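Local coordinates for outer membrane protein OMP121 (Bacteroides thetaiotaomicron, PDB 5FQ8) that probably imports nutrients across the outer membrane as a TonB-dependent receptor whose beta barrel holds a plug domain, at residues 415-423 / 496-504; 470-478 / 527-535. One frame throughout, in Å; residues are numbered along the deposited sequence.

Contact 1: 415-423 / 496-504; sequences KGKPNLYAL and DLTIPTWFN
N419 joins the two segments through hydrogen bonds to P500 and L497. Its backbone N reaches P500 O at 3.3 Å, a weak bond although nearly straight. With CG anti to the backbone N (chi1 -168°), its amide extends toward the loop, where ND2 donates to L497 O at 3.2 Å. That donor lies in the carbonyl plane, on a lone pair, while the acceptor stands 29° out of the amide plane. OD1 meanwhile turns back to A422 N at 2.6 Å, an N-cap bond at the start of helix 420-424.

Apolar packing continues along this helix. L423 lays CG and CD2 against the P500 ring, with CG 3.5 Å from P500 CB, and A422 CB borders the same ring more distantly.

The aromatic contact involves G416, whose CA sits almost exactly over the F503 ring in a CH-pi contact, 4.1 Å from its centroid. The opposite face of the ring carries T501 O, and L497 CD1 meets the edge. L376 and Y447 of the neighbouring barrel strands also touch F503, while T498 OG1 bonds N627 of a second copy of this protein.

One amide thus does two jobs: its oxygen caps a helix and its nitrogen holds the loop, so helix start and loop 496-504 are held to each other beside the barrel strands.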
# COMPACT_ATOMS: atom_id res chain seq x y z
N LYS B 415 -7.65 -7.56 -4.60
CA LYS B 415 -9.03 -7.21 -4.28
C LYS B 415 -9.26 -5.73 -4.52
O LYS B 415 -8.37 -4.92 -4.25
CB LYS B 415 -9.40 -7.57 -2.84
CG LYS B 415 -8.55 -8.62 -2.22
CD LYS B 415 -8.86 -8.76 -0.76
CE LYS B 415 -7.77 -9.54 -0.04
NZ LYS B 415 -7.63 -10.95 -0.52
N GLY B 416 -10.44 -5.38 -5.02
CA GLY B 416 -10.76 -3.98 -5.25
C GLY B 416 -12.25 -3.74 -5.29
O GLY B 416 -13.03 -4.64 -5.62
N LYS B 417 -12.64 -2.52 -4.96
CA LYS B 417 -14.03 -2.08 -5.01
C LYS B 417 -14.07 -0.61 -5.41
O LYS B 417 -13.16 0.15 -5.07
CB LYS B 417 -14.72 -2.27 -3.66
CG LYS B 417 -14.10 -1.59 -2.48
CD LYS B 417 -14.63 -2.21 -1.22
CE LYS B 417 -14.41 -1.34 -0.01
NZ LYS B 417 -15.23 -0.10 -0.07
N PRO B 418 -15.11 -0.19 -6.13
CA PRO B 418 -15.10 1.14 -6.73
C PRO B 418 -15.32 2.24 -5.71
O PRO B 418 -15.76 2.03 -4.58
CB PRO B 418 -16.28 1.10 -7.71
CG PRO B 418 -16.72 -0.29 -7.77
CD PRO B 418 -16.33 -0.92 -6.48
N ASN B 419 -14.99 3.45 -6.15
CA ASN B 419 -15.33 4.67 -5.43
C ASN B 419 -16.80 4.94 -5.69
O ASN B 419 -17.17 5.75 -6.55
CB ASN B 419 -14.46 5.83 -5.90
CG ASN B 419 -14.57 7.02 -5.00
OD1 ASN B 419 -15.65 7.45 -4.65
ND2 ASN B 419 -13.44 7.55 -4.61
N LEU B 420 -17.64 4.23 -4.95
CA LEU B 420 -19.07 4.38 -5.11
C LEU B 420 -19.52 5.80 -4.79
O LEU B 420 -20.45 6.32 -5.43
CB LEU B 420 -19.79 3.38 -4.22
CG LEU B 420 -19.54 1.90 -4.50
CD1 LEU B 420 -20.12 1.09 -3.39
CD2 LEU B 420 -20.15 1.48 -5.81
N TYR B 421 -18.86 6.46 -3.83
CA TYR B 421 -19.24 7.82 -3.49
C TYR B 421 -19.03 8.77 -4.66
O TYR B 421 -19.93 9.53 -5.03
CB TYR B 421 -18.45 8.30 -2.27
CG TYR B 421 -18.90 9.65 -1.75
CD1 TYR B 421 -19.94 9.74 -0.85
CD2 TYR B 421 -18.30 10.81 -2.17
CE1 TYR B 421 -20.37 10.94 -0.38
CE2 TYR B 421 -18.73 12.03 -1.70
CZ TYR B 421 -19.77 12.09 -0.80
OH TYR B 421 -20.20 13.29 -0.31
N ALA B 422 -17.85 8.73 -5.27
CA ALA B 422 -17.57 9.64 -6.36
C ALA B 422 -18.53 9.45 -7.52
O ALA B 422 -18.96 10.42 -8.14
CB ALA B 422 -16.14 9.45 -6.85
N LEU B 423 -18.90 8.21 -7.80
CA LEU B 423 -19.67 7.92 -8.99
C LEU B 423 -21.14 8.22 -8.82
O LEU B 423 -21.79 8.68 -9.76
CB LEU B 423 -19.51 6.46 -9.37
CG LEU B 423 -18.15 6.01 -9.84
CD1 LEU B 423 -18.18 4.52 -9.92
CD2 LEU B 423 -17.95 6.60 -11.19
N ASP B 496 -9.49 5.34 -1.38
CA ASP B 496 -9.96 6.59 -1.95
C ASP B 496 -9.38 6.78 -3.36
O ASP B 496 -8.42 7.52 -3.57
CB ASP B 496 -9.61 7.76 -1.02
CG ASP B 496 -10.54 8.92 -1.16
OD1 ASP B 496 -10.86 9.29 -2.31
OD2 ASP B 496 -10.97 9.45 -0.12
N LEU B 497 -9.99 6.09 -4.31
CA LEU B 497 -9.44 5.99 -5.65
C LEU B 497 -9.68 7.27 -6.43
O LEU B 497 -10.77 7.84 -6.38
CB LEU B 497 -10.05 4.79 -6.38
CG LEU B 497 -9.89 3.49 -5.61
CD1 LEU B 497 -10.54 2.35 -6.36
CD2 LEU B 497 -8.43 3.22 -5.35
N THR B 498 -8.67 7.71 -7.17
CA THR B 498 -8.81 8.97 -7.89
C THR B 498 -9.73 8.80 -9.09
O THR B 498 -10.77 9.45 -9.19
CB THR B 498 -7.45 9.50 -8.32
OG1 THR B 498 -6.68 9.81 -7.16
CG2 THR B 498 -7.62 10.74 -9.12
N ILE B 499 -9.34 7.94 -10.03
CA ILE B 499 -10.23 7.45 -11.07
C ILE B 499 -11.08 6.35 -10.45
O ILE B 499 -10.52 5.37 -9.95
CB ILE B 499 -9.45 6.96 -12.30
CG1 ILE B 499 -8.91 8.14 -13.06
CG2 ILE B 499 -10.34 6.20 -13.23
CD1 ILE B 499 -7.75 7.83 -13.84
N PRO B 500 -12.40 6.47 -10.45
CA PRO B 500 -13.23 5.62 -9.59
C PRO B 500 -13.05 4.14 -9.82
O PRO B 500 -13.08 3.37 -8.85
CB PRO B 500 -14.65 6.05 -9.96
CG PRO B 500 -14.50 7.45 -10.41
CD PRO B 500 -13.21 7.47 -11.16
N THR B 501 -12.83 3.72 -11.05
CA THR B 501 -12.88 2.32 -11.41
C THR B 501 -11.51 1.67 -11.52
O THR B 501 -11.40 0.45 -11.34
CB THR B 501 -13.65 2.19 -12.73
OG1 THR B 501 -15.04 2.21 -12.45
CG2 THR B 501 -13.31 0.93 -13.45
N TRP B 502 -10.46 2.44 -11.73
CA TRP B 502 -9.15 1.85 -11.94
C TRP B 502 -8.59 1.30 -10.63
O TRP B 502 -8.66 1.96 -9.59
CB TRP B 502 -8.20 2.88 -12.53
CG TRP B 502 -6.94 2.29 -13.03
CD1 TRP B 502 -6.77 1.07 -13.59
CD2 TRP B 502 -5.64 2.89 -13.00
NE1 TRP B 502 -5.46 0.86 -13.90
CE2 TRP B 502 -4.74 1.97 -13.56
CE3 TRP B 502 -5.16 4.12 -12.57
CZ2 TRP B 502 -3.40 2.23 -13.68
CZ3 TRP B 502 -3.82 4.37 -12.69
CH2 TRP B 502 -2.95 3.44 -13.24
N PHE B 503 -8.07 0.08 -10.66
CA PHE B 503 -7.57 -0.59 -9.47
C PHE B 503 -6.05 -0.66 -9.58
O PHE B 503 -5.50 -1.61 -10.11
CB PHE B 503 -8.18 -1.97 -9.33
CG PHE B 503 -9.66 -1.97 -9.05
CD1 PHE B 503 -10.26 -0.98 -8.30
CD2 PHE B 503 -10.46 -2.98 -9.54
CE1 PHE B 503 -11.62 -1.00 -8.06
CE2 PHE B 503 -11.82 -3.01 -9.30
CZ PHE B 503 -12.40 -2.02 -8.56
N ASN B 504 -5.39 0.37 -9.06
CA ASN B 504 -3.94 0.49 -9.15
C ASN B 504 -3.43 1.32 -7.98
O ASN B 504 -4.06 2.30 -7.60
CB ASN B 504 -3.52 1.13 -10.47
CG ASN B 504 -2.05 0.97 -10.76
OD1 ASN B 504 -1.21 1.67 -10.21
ND2 ASN B 504 -1.73 0.05 -11.64

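Contact 2: 470-478 / 527-535; sequences NDFNINALV and FGQFEGSWK
F530 turns CG away from its own backbone N (chi1 -176°), which lays the ring along the sheet toward I474, whose CG2, likewise anti to its own N, meets F530 CE1 at 3.4 Å. A similar first torsion in W534 directs the indole edge to the face of F472, the planes at 69°; the modelled closeness of this edge-to-face pair is doubtful.

Between the backbones, N475 and E531 form a hydrogen-bonded pair: N475 N donates to E531 O at 2.9 Å, and E531 N returns a bond to N475 O. A further bond runs from Q529 N to L477 O at 2.9 Å. The short strand axes run at 168°, the antiparallel pairing of adjacent staves in a TonB-dependent receptor barrel. On one face, F472, V478 and F530 lie on the surface, I474 and W534 partly so, consistent with lipid contact. N475, L477, Q529 and E531 occupy the other face, looking toward the plug: L152 touches L477, F527 and Q529, while A39 touches E531. N475 OD1 bonds N464 of the preceding strand. Beyond the pair, K535 passes its aliphatic chain across D471, CB as well as carboxylate, NZ staying 4.1 Å from OD2, beyond a salt bridge.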
# COMPACT_ATOMS: atom_id res chain seq x y z
N ASN B 470 14.45 -68.19 12.58
CA ASN B 470 13.65 -69.28 13.13
C ASN B 470 12.17 -68.96 13.30
O ASN B 470 11.65 -69.03 14.42
CB ASN B 470 14.18 -69.72 14.50
CG ASN B 470 15.68 -69.92 14.52
OD1 ASN B 470 16.28 -70.31 13.52
ND2 ASN B 470 16.29 -69.64 15.66
N ASP B 471 11.50 -68.58 12.20
CA ASP B 471 10.08 -68.20 12.17
C ASP B 471 9.87 -66.76 12.61
O ASP B 471 8.90 -66.13 12.20
CB ASP B 471 9.19 -69.11 13.02
CG ASP B 471 9.37 -70.55 12.70
OD1 ASP B 471 9.13 -70.93 11.54
OD2 ASP B 471 9.73 -71.32 13.62
N PHE B 472 10.74 -66.25 13.47
CA PHE B 472 10.64 -64.85 13.83
C PHE B 472 10.96 -63.97 12.63
O PHE B 472 11.40 -64.43 11.57
CB PHE B 472 11.58 -64.52 14.98
CG PHE B 472 11.13 -65.05 16.29
CD1 PHE B 472 10.10 -64.45 16.97
CD2 PHE B 472 11.76 -66.14 16.85
CE1 PHE B 472 9.70 -64.92 18.19
CE2 PHE B 472 11.35 -66.63 18.06
CZ PHE B 472 10.32 -66.02 18.74
N ASN B 473 10.74 -62.67 12.80
CA ASN B 473 11.18 -61.71 11.81
C ASN B 473 11.46 -60.41 12.53
O ASN B 473 10.69 -60.00 13.40
CB ASN B 473 10.13 -61.50 10.71
CG ASN B 473 10.76 -61.09 9.40
OD1 ASN B 473 11.84 -60.52 9.38
ND2 ASN B 473 10.08 -61.38 8.30
N ILE B 474 12.56 -59.77 12.16
CA ILE B 474 13.02 -58.54 12.79
C ILE B 474 13.08 -57.47 11.72
O ILE B 474 13.62 -57.70 10.64
CB ILE B 474 14.40 -58.73 13.44
CG1 ILE B 474 14.41 -59.98 14.29
CG2 ILE B 474 14.76 -57.55 14.29
CD1 ILE B 474 15.73 -60.26 14.91
N ASN B 475 12.51 -56.30 12.01
CA ASN B 475 12.64 -55.15 11.13
C ASN B 475 12.91 -53.92 11.97
O ASN B 475 12.01 -53.44 12.68
CB ASN B 475 11.39 -54.95 10.26
CG ASN B 475 11.60 -53.91 9.18
OD1 ASN B 475 12.10 -52.82 9.44
ND2 ASN B 475 11.23 -54.25 7.96
N ALA B 476 14.13 -53.40 11.90
CA ALA B 476 14.53 -52.20 12.61
C ALA B 476 14.67 -51.04 11.63
O ALA B 476 14.96 -51.24 10.45
CB ALA B 476 15.85 -52.41 13.35
N LEU B 477 14.43 -49.84 12.13
CA LEU B 477 14.57 -48.62 11.34
C LEU B 477 15.10 -47.53 12.25
O LEU B 477 14.48 -47.23 13.28
CB LEU B 477 13.23 -48.19 10.72
CG LEU B 477 13.20 -47.38 9.42
CD1 LEU B 477 11.78 -47.00 9.07
CD2 LEU B 477 14.04 -46.14 9.50
N VAL B 478 16.23 -46.94 11.89
CA VAL B 478 16.81 -45.80 12.59
C VAL B 478 16.90 -44.64 11.61
O VAL B 478 17.35 -44.82 10.47
CB VAL B 478 18.20 -46.15 13.15
CG1 VAL B 478 18.93 -44.90 13.51
CG2 VAL B 478 18.06 -47.00 14.37
N PHE B 527 14.73 -40.88 15.30
CA PHE B 527 13.66 -41.81 15.61
C PHE B 527 14.07 -43.25 15.31
O PHE B 527 14.97 -43.51 14.51
CB PHE B 527 12.37 -41.47 14.84
CG PHE B 527 12.54 -41.45 13.36
CD1 PHE B 527 12.96 -40.30 12.71
CD2 PHE B 527 12.28 -42.57 12.61
CE1 PHE B 527 13.11 -40.26 11.35
CE2 PHE B 527 12.43 -42.54 11.25
CZ PHE B 527 12.85 -41.37 10.61
N GLY B 528 13.38 -44.17 15.96
CA GLY B 528 13.57 -45.59 15.72
C GLY B 528 12.25 -46.33 15.82
O GLY B 528 11.35 -45.95 16.57
N GLN B 529 12.15 -47.41 15.05
CA GLN B 529 10.90 -48.17 14.94
C GLN B 529 11.24 -49.65 14.82
O GLN B 529 11.74 -50.09 13.79
CB GLN B 529 10.09 -47.69 13.75
CG GLN B 529 8.77 -48.37 13.59
CD GLN B 529 7.87 -47.62 12.65
OE1 GLN B 529 7.95 -46.40 12.56
NE2 GLN B 529 7.03 -48.34 11.93
N PHE B 530 10.95 -50.42 15.87
CA PHE B 530 11.29 -51.84 15.92
C PHE B 530 10.06 -52.69 15.64
O PHE B 530 9.08 -52.63 16.38
CB PHE B 530 11.86 -52.20 17.29
CG PHE B 530 12.33 -53.62 17.38
CD1 PHE B 530 13.44 -54.04 16.68
CD2 PHE B 530 11.68 -54.52 18.21
CE1 PHE B 530 13.88 -55.35 16.78
CE2 PHE B 530 12.12 -55.82 18.32
CZ PHE B 530 13.23 -56.24 17.60
N GLU B 531 10.14 -53.52 14.60
CA GLU B 531 9.06 -54.42 14.20
C GLU B 531 9.44 -55.86 14.53
O GLU B 531 10.39 -56.39 13.96
CB GLU B 531 8.77 -54.28 12.71
CG GLU B 531 7.79 -55.29 12.16
CD GLU B 531 6.51 -54.64 11.70
OE1 GLU B 531 6.48 -53.40 11.61
OE2 GLU B 531 5.53 -55.37 11.44
N GLY B 532 8.69 -56.47 15.44
CA GLY B 532 8.85 -57.89 15.77
C GLY B 532 7.70 -58.70 15.21
O GLY B 532 6.54 -58.26 15.25
N SER B 533 8.00 -59.90 14.72
CA SER B 533 7.04 -60.71 14.00
C SER B 533 7.26 -62.19 14.28
O SER B 533 8.40 -62.67 14.21
CB SER B 533 7.14 -60.43 12.50
OG SER B 533 6.42 -61.38 11.74
N TRP B 534 6.19 -62.92 14.59
CA TRP B 534 6.23 -64.37 14.81
C TRP B 534 5.21 -65.05 13.91
O TRP B 534 4.01 -65.03 14.20
CB TRP B 534 5.97 -64.71 16.28
CG TRP B 534 6.27 -66.15 16.65
CD1 TRP B 534 7.46 -66.64 17.10
CD2 TRP B 534 5.38 -67.28 16.60
NE1 TRP B 534 7.37 -67.99 17.33
CE2 TRP B 534 6.10 -68.41 17.03
CE3 TRP B 534 4.04 -67.43 16.24
CZ2 TRP B 534 5.53 -69.67 17.11
CZ3 TRP B 534 3.48 -68.69 16.31
CH2 TRP B 534 4.22 -69.79 16.75
N LYS B 535 5.69 -65.67 12.83
CA LYS B 535 4.89 -66.60 12.02
C LYS B 535 3.62 -65.94 11.49
O LYS B 535 2.57 -66.57 11.43
CB LYS B 535 4.53 -67.86 12.80
CG LYS B 535 5.70 -68.79 13.08
CD LYS B 535 5.24 -70.17 13.56
CE LYS B 535 6.40 -70.98 14.12
NZ LYS B 535 5.93 -72.10 14.99

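Contact 2 pairs strands 472-495 and 513-534, and the loop joining these two strands at their far ends supplies residues 496-504 to contact 1. The two centres are 68 Å apart, on opposite sides of the chain's centre, and the nearest atoms remain about 38 Å apart, so the contacts are related not by touch but through the chain, contact 2's strands leading into and out of contact 1's loop. The surroundings differ as well: contact 1 borders another protein and a second copy of this one, while no other protein chain touches contact 2. Both lie away from the annotated sites, although the F527 side chain of contact 2 is about 12 Å from a bound 3-decanoyloxypropyl decanoate.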